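Local atomic coordinates of uncharacterized protein conserved in bacteria (Streptococcus suis, PDB entry 4FZ4), a protein that acts as a surface antigen that mediates attachment of the bacterium to host cells, probably by binding glycosaminoglycans through this helical domain. Residues 39-42 with 43-47; 74-77 with 78-82; 30-33 with 34-37. All coordinates share one frame; numbering follows the deposited sequence.

Contact 1: residues 39-42 with 43-47; sequences KALW and EEFLR
L41 packs its branch point obliquely on the F45 ring one helical turn on, with CG of L41 3.3 Å from CE2 of F45 and both methyls of L41 near the CE2–CZ side. F45 has its CG anti to the carbonyl carbon (chi1 -66°), and this turns the ring back along the helix toward L41. The next pair along uses W42 and L46: CB of L46 lies over one face of the indole, displaced toward its rim, while L46 CD2 comes up to the ring nitrogen, 4.2 Å from W42 NE1. On the outer side K39 and E43 run alongside each other and close a salt bridge, NZ of K39 standing 2.9 Å from OE2 of E43 on the syn side of the carboxylate. The backbone carbonyl of A40 accepts the N-H of E44 at 3.2 Å between E44 N and A40 O, and a water links that same oxygen to OE2 of E44. W42 reaches into the protein, where L20 and L23 of helix 3-23 and I80, E83 and R87 of helix 66-95 meet it. The i to i+4 backbone bonds include L46 N to W42 O (2.7 Å). With the K39–E43 pair on the outer side and W42 buried, this is part of an amphipathic alpha-helix in a helical bundle.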
ATOM      1  N   LYS A  39       8.691   2.665   6.579  1.00 41.75           N
ATOM      2  CA  LYS A  39       8.029   2.949   7.849  1.00 41.08           C
ATOM      3  C   LYS A  39       7.656   4.428   7.960  1.00 45.76           C
ATOM      4  O   LYS A  39       6.494   4.768   8.186  1.00 43.32           O
ATOM      5  CB  LYS A  39       8.948   2.555   9.009  1.00 40.73           C
ATOM      6  CG  LYS A  39       8.346   2.771  10.383  1.00 44.48           C
ATOM      7  CD  LYS A  39       9.359   2.494  11.478  1.00 64.28           C
ATOM      8  CE  LYS A  39       8.790   2.849  12.840  1.00 79.13           C
ATOM      9  NZ  LYS A  39       8.350   4.276  12.905  1.00 85.97           N
ATOM     10  N   ALA A  40       8.643   5.304   7.790  1.00 35.87           N
ATOM     11  CA  ALA A  40       8.406   6.742   7.876  1.00 39.14           C
ATOM     12  C   ALA A  40       7.573   7.220   6.702  1.00 43.02           C
ATOM     13  O   ALA A  40       6.814   8.185   6.818  1.00 51.42           O
ATOM     14  CB  ALA A  40       9.730   7.497   7.917  1.00 51.40           C
ATOM     15  N   LEU A  41       7.717   6.553   5.562  1.00 35.38           N
ATOM     16  CA  LEU A  41       6.950   6.934   4.380  1.00 34.60           C
ATOM     17  C   LEU A  41       5.477   6.608   4.631  1.00 33.47           C
ATOM     18  O   LEU A  41       4.599   7.453   4.456  1.00 38.14           O
ATOM     19  CB  LEU A  41       7.462   6.177   3.153  1.00 34.31           C
ATOM     20  CG  LEU A  41       6.997   6.733   1.811  1.00 33.94           C
ATOM     21  CD1 LEU A  41       7.403   8.200   1.719  1.00 32.43           C
ATOM     22  CD2 LEU A  41       7.610   5.919   0.672  1.00 29.25           C
ATOM     23  N   TRP A  42       5.215   5.381   5.063  1.00 30.06           N
ATOM     24  CA  TRP A  42       3.851   4.968   5.359  1.00 39.39           C
ATOM     25  C   TRP A  42       3.237   5.878   6.430  1.00 36.08           C
ATOM     26  O   TRP A  42       2.070   6.264   6.342  1.00 40.33           O
ATOM     27  CB  TRP A  42       3.830   3.514   5.844  1.00 44.91           C
ATOM     28  CG  TRP A  42       2.496   3.123   6.395  1.00 38.59           C
ATOM     29  CD1 TRP A  42       2.236   2.638   7.646  1.00 27.33           C
ATOM     30  CD2 TRP A  42       1.229   3.242   5.737  1.00 30.96           C
ATOM     31  NE1 TRP A  42       0.885   2.453   7.807  1.00 30.72           N
ATOM     32  CE2 TRP A  42       0.242   2.816   6.651  1.00 24.14           C
ATOM     33  CE3 TRP A  42       0.834   3.668   4.463  1.00 27.98           C
ATOM     34  CZ2 TRP A  42      -1.122   2.804   6.337  1.00 21.47           C
ATOM     35  CZ3 TRP A  42      -0.524   3.655   4.144  1.00 17.66           C
ATOM     36  CH2 TRP A  42      -1.487   3.226   5.083  1.00 22.97           C
ATOM     37  N   GLU A  43       4.036   6.213   7.441  1.00 36.70           N
ATOM     38  CA  GLU A  43       3.596   7.075   8.538  1.00 38.34           C
ATOM     39  C   GLU A  43       3.018   8.370   7.989  1.00 43.43           C
ATOM     40  O   GLU A  43       2.012   8.874   8.486  1.00 58.49           O
ATOM     41  CB  GLU A  43       4.779   7.411   9.448  1.00 35.89           C
ATOM     42  CG  GLU A  43       4.534   7.200  10.918  1.00 44.01           C
ATOM     43  CD  GLU A  43       5.223   5.960  11.443  1.00 55.58           C
ATOM     44  OE1 GLU A  43       4.841   4.848  11.021  1.00 65.66           O
ATOM     45  OE2 GLU A  43       6.155   6.099  12.269  1.00 55.88           O
ATOM     46  N   GLU A  44       3.675   8.900   6.962  1.00 35.41           N
ATOM     47  CA  GLU A  44       3.261  10.143   6.327  1.00 40.63           C
ATOM     48  C   GLU A  44       2.002   9.968   5.503  1.00 32.08           C
ATOM     49  O   GLU A  44       1.087  10.793   5.576  1.00 39.58           O
ATOM     50  CB  GLU A  44       4.383  10.680   5.437  1.00 48.63           C
ATOM     51  CG  GLU A  44       5.653  10.972   6.198  1.00 58.23           C
ATOM     52  CD  GLU A  44       5.435  11.978   7.313  1.00 63.90           C
ATOM     53  OE1 GLU A  44       5.225  13.170   7.003  1.00 62.73           O
ATOM     54  OE2 GLU A  44       5.465  11.574   8.497  1.00 68.51           O
ATOM     55  N   PHE A  45       1.960   8.908   4.701  1.00 23.57           N
ATOM     56  CA  PHE A  45       0.780   8.657   3.881  1.00 27.55           C
ATOM     57  C   PHE A  45      -0.417   8.434   4.818  1.00 31.25           C
ATOM     58  O   PHE A  45      -1.544   8.841   4.510  1.00 33.73           O
ATOM     59  CB  PHE A  45       0.977   7.420   2.985  1.00 29.41           C
ATOM     60  CG  PHE A  45       2.050   7.581   1.922  1.00 22.43           C
ATOM     61  CD1 PHE A  45       2.168   8.757   1.190  1.00 20.71           C
ATOM     62  CD2 PHE A  45       2.911   6.534   1.625  1.00 22.15           C
ATOM     63  CE1 PHE A  45       3.135   8.886   0.174  1.00 22.83           C
ATOM     64  CE2 PHE A  45       3.877   6.655   0.609  1.00 20.76           C
ATOM     65  CZ  PHE A  45       3.983   7.832  -0.109  1.00 20.53           C
ATOM     66  N   LEU A  46      -0.167   7.800   5.965  1.00 29.12           N
ATOM     67  CA  LEU A  46      -1.238   7.534   6.939  1.00 35.98           C
ATOM     68  C   LEU A  46      -1.784   8.843   7.483  1.00 44.10           C
ATOM     69  O   LEU A  46      -2.992   9.103   7.436  1.00 45.27           O
ATOM     70  CB  LEU A  46      -0.719   6.684   8.094  1.00 31.85           C
ATOM     71  CG  LEU A  46      -1.687   6.374   9.240  1.00 38.84           C
ATOM     72  CD1 LEU A  46      -3.024   5.878   8.723  1.00 20.18           C
ATOM     73  CD2 LEU A  46      -1.055   5.324  10.117  1.00 20.99           C
ATOM     74  N   ARG A  47      -0.876   9.666   7.994  1.00 37.43           N
ATOM     75  CA  ARG A  47      -1.237  10.963   8.536  1.00 39.15           C
ATOM     76  C   ARG A  47      -1.947  11.784   7.459  1.00 36.15           C
ATOM     77  O   ARG A  47      -2.982  12.381   7.711  1.00 39.15           O
ATOM     78  CB  ARG A  47       0.027  11.684   9.022  1.00 44.45           C
ATOM     79  CG  ARG A  47      -0.187  13.125   9.472  1.00 49.37           C
ATOM     80  CD  ARG A  47       1.119  13.740   9.969  1.00 46.13           C
ATOM     81  NE  ARG A  47       2.166  13.758   8.944  1.00 41.59           N
ATOM     82  CZ  ARG A  47       2.141  14.528   7.856  1.00 47.04           C
ATOM     83  NH1 ARG A  47       1.117  15.352   7.650  1.00 56.12           N
ATOM     84  NH2 ARG A  47       3.142  14.481   6.979  1.00 33.30           N
TER
HETATM   85  O   HOH W   1       7.629   9.661   9.480  1.00 55.83           O

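Contact 2: residues 74-77 with 78-82; sequences NDFK and YQIKV. With NO3 (nitrate ion), chain D.
One turn of the long alpha-helix 66-95 carries an i to i+4 aromatic–aliphatic pair, F76 with I80. The CD1 methyl of I80 sits over the centre of the phenyl face, 4.0 Å from the F76 ring centroid and 11° off the ring normal, a CH-pi contact. F76 swings its CG anti to the backbone N (chi1 -170°), which sets the ring beside its own carbonyl carbon, within range of both I80 and Q79. The amide of Q79 comes to the edge of that ring, NE2 of Q79 being 3.3 Å from CD1 of F76, with the amide and ring planes 72° apart. From there NE2 of Q79 donates to O1 of a nitrate ion at 2.7 Å; the ion probably comes from the crystallisation liquor. On another side of the helix Y78 lays its ring against the preceding turn, with CD2 of Y78 3.2 Å from the carbonyl O of N74, and runs alongside K77. Backbone bonds keep the spacing, among them I80 N to F76 O at 2.7 Å. OD1 of D75 accepts the backbone N-H of G123. F76 and I80 pack on L20 of helix 3-23, Q79 and I80 meet F45 and W42 of helix 36-55, and Y78 lies on R127, V130 and D131 of helix 123-152.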
ATOM      1  N   ASN A  74      -7.703   8.203  -3.744  1.00 33.24           N
ATOM      2  CA  ASN A  74      -7.325   7.135  -4.664  1.00 30.74           C
ATOM      3  C   ASN A  74      -5.865   6.725  -4.494  1.00 24.77           C
ATOM      4  O   ASN A  74      -5.550   5.538  -4.471  1.00 30.64           O
ATOM      5  CB  ASN A  74      -7.555   7.561  -6.110  1.00 32.69           C
ATOM      6  CG  ASN A  74      -9.019   7.715  -6.441  1.00 46.56           C
ATOM      7  OD1 ASN A  74      -9.837   6.848  -6.123  1.00 42.49           O
ATOM      8  ND2 ASN A  74      -9.360   8.816  -7.097  1.00 59.72           N
ATOM      9  N   ASP A  75      -4.966   7.695  -4.369  1.00 25.94           N
ATOM     10  CA  ASP A  75      -3.553   7.357  -4.208  1.00 23.87           C
ATOM     11  C   ASP A  75      -3.350   6.625  -2.884  1.00 29.02           C
ATOM     12  O   ASP A  75      -2.569   5.680  -2.803  1.00 33.31           O
ATOM     13  CB  ASP A  75      -2.670   8.614  -4.257  1.00 23.82           C
ATOM     14  CG  ASP A  75      -2.756   9.355  -5.599  1.00 29.56           C
ATOM     15  OD1 ASP A  75      -3.227   8.766  -6.603  1.00 31.91           O
ATOM     16  OD2 ASP A  75      -2.335  10.533  -5.653  1.00 34.89           O
ATOM     17  N   PHE A  76      -4.079   7.047  -1.854  1.00 33.88           N
ATOM     18  CA  PHE A  76      -3.964   6.434  -0.535  1.00 28.13           C
ATOM     19  C   PHE A  76      -4.193   4.926  -0.609  1.00 28.11           C
ATOM     20  O   PHE A  76      -3.450   4.133  -0.017  1.00 31.85           O
ATOM     21  CB  PHE A  76      -4.968   7.082   0.424  1.00 31.04           C
ATOM     22  CG  PHE A  76      -4.766   6.699   1.862  1.00 28.50           C
ATOM     23  CD1 PHE A  76      -3.490   6.437   2.354  1.00 25.27           C
ATOM     24  CD2 PHE A  76      -5.853   6.588   2.726  1.00 23.83           C
ATOM     25  CE1 PHE A  76      -3.299   6.061   3.682  1.00 24.27           C
ATOM     26  CE2 PHE A  76      -5.677   6.213   4.054  1.00 31.34           C
ATOM     27  CZ  PHE A  76      -4.398   5.947   4.532  1.00 22.24           C
ATOM     28  N   LYS A  77      -5.221   4.538  -1.348  1.00 32.82           N
ATOM     29  CA  LYS A  77      -5.552   3.137  -1.515  1.00 22.85           C
ATOM     30  C   LYS A  77      -4.326   2.353  -2.004  1.00 22.37           C
ATOM     31  O   LYS A  77      -4.004   1.289  -1.475  1.00 29.41           O
ATOM     32  CB  LYS A  77      -6.708   3.022  -2.503  1.00 29.53           C
ATOM     33  CG  LYS A  77      -6.967   1.632  -3.030  1.00 46.36           C
ATOM     34  CD  LYS A  77      -8.007   1.672  -4.137  1.00 57.60           C
ATOM     35  CE  LYS A  77      -8.144   0.307  -4.784  1.00 69.26           C
ATOM     36  NZ  LYS A  77      -9.067   0.331  -5.949  1.00 73.56           N
ATOM     37  N   TYR A  78      -3.631   2.891  -3.003  1.00 29.02           N
ATOM     38  CA  TYR A  78      -2.441   2.236  -3.531  1.00 26.55           C
ATOM     39  C   TYR A  78      -1.278   2.279  -2.547  1.00 29.83           C
ATOM     40  O   TYR A  78      -0.428   1.385  -2.546  1.00 27.50           O
ATOM     41  CB  TYR A  78      -2.062   2.858  -4.878  1.00 27.44           C
ATOM     42  CG  TYR A  78      -3.092   2.527  -5.935  1.00 27.51           C
ATOM     43  CD1 TYR A  78      -3.191   1.238  -6.450  1.00 31.39           C
ATOM     44  CD2 TYR A  78      -4.044   3.471  -6.338  1.00 32.01           C
ATOM     45  CE1 TYR A  78      -4.215   0.887  -7.332  1.00 27.07           C
ATOM     46  CE2 TYR A  78      -5.078   3.133  -7.221  1.00 31.59           C
ATOM     47  CZ  TYR A  78      -5.154   1.835  -7.713  1.00 35.91           C
ATOM     48  OH  TYR A  78      -6.155   1.485  -8.593  1.00 47.03           O
ATOM     49  N   GLN A  79      -1.249   3.303  -1.698  1.00 23.53           N
ATOM     50  CA  GLN A  79      -0.195   3.419  -0.693  1.00 22.45           C
ATOM     51  C   GLN A  79      -0.462   2.370   0.374  1.00 23.36           C
ATOM     52  O   GLN A  79       0.467   1.814   0.968  1.00 34.45           O
ATOM     53  CB  GLN A  79      -0.193   4.818  -0.073  1.00 20.15           C
ATOM     54  CG  GLN A  79       0.136   5.896  -1.080  1.00 24.66           C
ATOM     55  CD  GLN A  79      -0.261   7.285  -0.637  1.00 27.48           C
ATOM     56  OE1 GLN A  79      -0.029   8.257  -1.362  1.00 27.83           O
ATOM     57  NE2 GLN A  79      -0.867   7.396   0.547  1.00 22.99           N
ATOM     58  N   ILE A  80      -1.739   2.098   0.619  1.00 28.25           N
ATOM     59  CA  ILE A  80      -2.113   1.081   1.601  1.00 23.85           C
ATOM     60  C   ILE A  80      -1.650  -0.289   1.105  1.00 26.86           C
ATOM     61  O   ILE A  80      -1.120  -1.097   1.874  1.00 34.70           O
ATOM     62  CB  ILE A  80      -3.637   1.036   1.809  1.00 29.26           C
ATOM     63  CG1 ILE A  80      -4.084   2.287   2.579  1.00 26.58           C
ATOM     64  CG2 ILE A  80      -4.028  -0.251   2.553  1.00 14.97           C
ATOM     65  CD1 ILE A  80      -5.591   2.479   2.611  1.00 21.95           C
ATOM     66  N   LYS A  81      -1.846  -0.546  -0.188  1.00 32.59           N
ATOM     67  CA  LYS A  81      -1.429  -1.819  -0.767  1.00 30.07           C
ATOM     68  C   LYS A  81       0.070  -2.042  -0.587  1.00 29.81           C
ATOM     69  O   LYS A  81       0.507  -3.122  -0.175  1.00 30.47           O
ATOM     70  CB  LYS A  81      -1.783  -1.874  -2.255  1.00 33.26           C
ATOM     71  CG  LYS A  81      -2.996  -2.734  -2.556  1.00 47.15           C
ATOM     72  CD  LYS A  81      -2.789  -4.143  -2.002  1.00 56.15           C
ATOM     73  CE  LYS A  81      -4.031  -5.007  -2.140  1.00 59.25           C
ATOM     74  NZ  LYS A  81      -3.844  -6.325  -1.458  1.00 61.36           N
ATOM     75  N   VAL A  82       0.858  -1.014  -0.889  1.00 26.78           N
ATOM     76  CA  VAL A  82       2.304  -1.118  -0.754  1.00 19.35           C
ATOM     77  C   VAL A  82       2.706  -1.466   0.680  1.00 23.33           C
ATOM     78  O   VAL A  82       3.481  -2.397   0.902  1.00 34.38           O
ATOM     79  CB  VAL A  82       2.999   0.194  -1.225  1.00 29.24           C
ATOM     80  CG1 VAL A  82       4.497   0.148  -0.934  1.00 28.52           C
ATOM     81  CG2 VAL A  82       2.784   0.364  -2.724  1.00 15.66           C
TER
HETATM   82  N   NO3 D 303      -2.499  10.139   1.014  1.00 66.93           N
HETATM   83  O1  NO3 D 303      -1.725   9.461   1.995  1.00 60.79           O
HETATM   84  O2  NO3 D 303      -3.875  10.409   1.250  1.00 45.24           O
HETATM   85  O3  NO3 D 303      -1.888  10.563  -0.200  1.00 80.00           O

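Contact 3: residues 30-33 with 34-37; sequences GDAQ and DYSY
The carbonyl oxygen of Q33 takes two bonds from S36, a short one from the hydroxyl, 2.7 Å between S36 OG and Q33 O, and a weak one from the backbone, 3.3 Å between S36 N and Q33 O. The serine hydroxyl reaches back because its OG sits between the backbone N and the carbonyl carbon (chi1 51°). It meets the oxygen at an angle of 130° to the C=O bond, tilted from the carbonyl plane. One residue earlier the chain turns in the same sense: Y35 N donates to A32 O at 3.2 Å, arriving above the plane of that carbonyl. The A32 methyl then rests against the tyrosine ring, with A32 CB 3.9 Å from Y35 CD2, and CB of D34 lies over the centre of one ring face. Y35 holds the N-cap position of helix 36-55; its ring also meets that of Y29 and touches A90 and R93 on helix 66-95. R93 forms a long, weak ion pair with OD1 of D34, while the hydroxyl of Y37 bonds to S117. The chemistry implies that Q33 O is gripped chiefly by the S36 hydroxyl, with the backbone N-H adding a weak bond, so a side chain rather than the main chain does most to tie S36 to Q33.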
ATOM      1  N   GLY A  30       8.243  -3.703  11.778  1.00 53.24           N
ATOM      2  CA  GLY A  30       9.071  -3.250  12.882  1.00 46.21           C
ATOM      3  C   GLY A  30      10.040  -2.113  12.597  1.00 50.41           C
ATOM      4  O   GLY A  30       9.856  -1.334  11.663  1.00 50.24           O
ATOM      5  N   ASP A  31      11.089  -2.030  13.416  1.00 56.35           N
ATOM      6  CA  ASP A  31      12.096  -0.978  13.298  1.00 62.60           C
ATOM      7  C   ASP A  31      13.383  -1.386  12.582  1.00 60.62           C
ATOM      8  O   ASP A  31      14.368  -0.644  12.621  1.00 59.07           O
ATOM      9  CB  ASP A  31      12.459  -0.434  14.687  1.00 71.44           C
ATOM     10  CG  ASP A  31      11.292   0.258  15.374  1.00 76.31           C
ATOM     11  OD1 ASP A  31      10.705   1.180  14.768  1.00 75.20           O
ATOM     12  OD2 ASP A  31      10.972  -0.113  16.527  1.00 80.71           O
ATOM     13  N   ALA A  32      13.398  -2.552  11.942  1.00 52.29           N
ATOM     14  CA  ALA A  32      14.601  -2.972  11.227  1.00 41.45           C
ATOM     15  C   ALA A  32      14.990  -1.864  10.250  1.00 48.39           C
ATOM     16  O   ALA A  32      14.127  -1.168   9.703  1.00 48.27           O
ATOM     17  CB  ALA A  32      14.348  -4.264  10.484  1.00 48.00           C
ATOM     18  N   GLN A  33      16.293  -1.700  10.039  1.00 55.15           N
ATOM     19  CA  GLN A  33      16.799  -0.667   9.141  1.00 50.43           C
ATOM     20  C   GLN A  33      16.333  -0.881   7.705  1.00 53.13           C
ATOM     21  O   GLN A  33      16.208   0.077   6.938  1.00 56.49           O
ATOM     22  CB  GLN A  33      18.333  -0.624   9.206  1.00 52.24           C
ATOM     23  CG  GLN A  33      18.985   0.457   8.344  1.00 51.54           C
ATOM     24  CD  GLN A  33      19.380  -0.039   6.966  1.00 50.03           C
ATOM     25  OE1 GLN A  33      19.636   0.756   6.057  1.00 42.15           O
ATOM     26  NE2 GLN A  33      19.446  -1.357   6.804  1.00 49.19           N
ATOM     27  N   ASP A  34      16.058  -2.132   7.346  1.00 50.19           N
ATOM     28  CA  ASP A  34      15.616  -2.454   5.990  1.00 46.43           C
ATOM     29  C   ASP A  34      14.291  -1.784   5.606  1.00 52.38           C
ATOM     30  O   ASP A  34      14.037  -1.523   4.428  1.00 57.07           O
ATOM     31  CB  ASP A  34      15.463  -3.969   5.829  1.00 56.43           C
ATOM     32  CG  ASP A  34      16.722  -4.724   6.189  1.00 74.06           C
ATOM     33  OD1 ASP A  34      16.775  -5.943   5.926  1.00 75.91           O
ATOM     34  OD2 ASP A  34      17.657  -4.105   6.741  1.00 84.96           O
ATOM     35  N   TYR A  35      13.465  -1.491   6.606  1.00 44.70           N
ATOM     36  CA  TYR A  35      12.149  -0.901   6.378  1.00 30.57           C
ATOM     37  C   TYR A  35      11.981   0.494   6.965  1.00 44.91           C
ATOM     38  O   TYR A  35      10.884   1.059   6.944  1.00 38.52           O
ATOM     39  CB  TYR A  35      11.099  -1.828   6.976  1.00 31.53           C
ATOM     40  CG  TYR A  35      11.375  -3.280   6.679  1.00 38.10           C
ATOM     41  CD1 TYR A  35      11.369  -3.750   5.369  1.00 32.66           C
ATOM     42  CD2 TYR A  35      11.660  -4.183   7.703  1.00 45.81           C
ATOM     43  CE1 TYR A  35      11.636  -5.081   5.077  1.00 33.37           C
ATOM     44  CE2 TYR A  35      11.933  -5.529   7.421  1.00 48.66           C
ATOM     45  CZ  TYR A  35      11.917  -5.964   6.101  1.00 42.42           C
ATOM     46  OH  TYR A  35      12.182  -7.277   5.792  1.00 42.56           O
ATOM     47  N   SER A  36      13.072   1.044   7.487  1.00 39.98           N
ATOM     48  CA  SER A  36      13.062   2.365   8.098  1.00 37.28           C
ATOM     49  C   SER A  36      12.494   3.424   7.168  1.00 38.45           C
ATOM     50  O   SER A  36      11.781   4.329   7.611  1.00 39.58           O
ATOM     51  CB  SER A  36      14.483   2.747   8.519  1.00 49.69           C
ATOM     52  OG  SER A  36      15.394   2.563   7.444  1.00 62.35           O
ATOM     53  N   TYR A  37      12.807   3.315   5.879  1.00 30.62           N
ATOM     54  CA  TYR A  37      12.305   4.279   4.913  1.00 37.58           C
ATOM     55  C   TYR A  37      10.796   4.104   4.655  1.00 33.42           C
ATOM     56  O   TYR A  37      10.041   5.074   4.685  1.00 32.92           O
ATOM     57  CB  TYR A  37      13.093   4.171   3.606  1.00 39.55           C
ATOM     58  CG  TYR A  37      12.670   5.196   2.577  1.00 37.82           C
ATOM     59  CD1 TYR A  37      11.593   4.955   1.732  1.00 40.23           C
ATOM     60  CD2 TYR A  37      13.327   6.414   2.471  1.00 43.03           C
ATOM     61  CE1 TYR A  37      11.180   5.899   0.800  1.00 43.88           C
ATOM     62  CE2 TYR A  37      12.921   7.370   1.545  1.00 39.76           C
ATOM     63  CZ  TYR A  37      11.848   7.102   0.710  1.00 42.01           C
ATOM     64  OH  TYR A  37      11.468   8.017  -0.236  1.00 52.17           O
TER

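Along the chain contact 3 comes first, then contact 1, then contact 2. Contact 3 forms the entry to helix 36-55, contact 1 lies further along that same helix, and contact 2 belongs to the next one, helix 66-95. The centres of contacts 1 and 2 are about 11 Å apart and the two touch: CH2 of W42 packs on CE1 of F76 at 3.6 Å. Contacts 1 and 3, about 13 Å apart, meet where K39 reaches the loop at G30 and D31. Contacts 2 and 3 do not touch, their centres being about 20 Å apart. Helix 36-55 is thus joined to the loop before it and to helix 66-95 beside it within one all-helical domain.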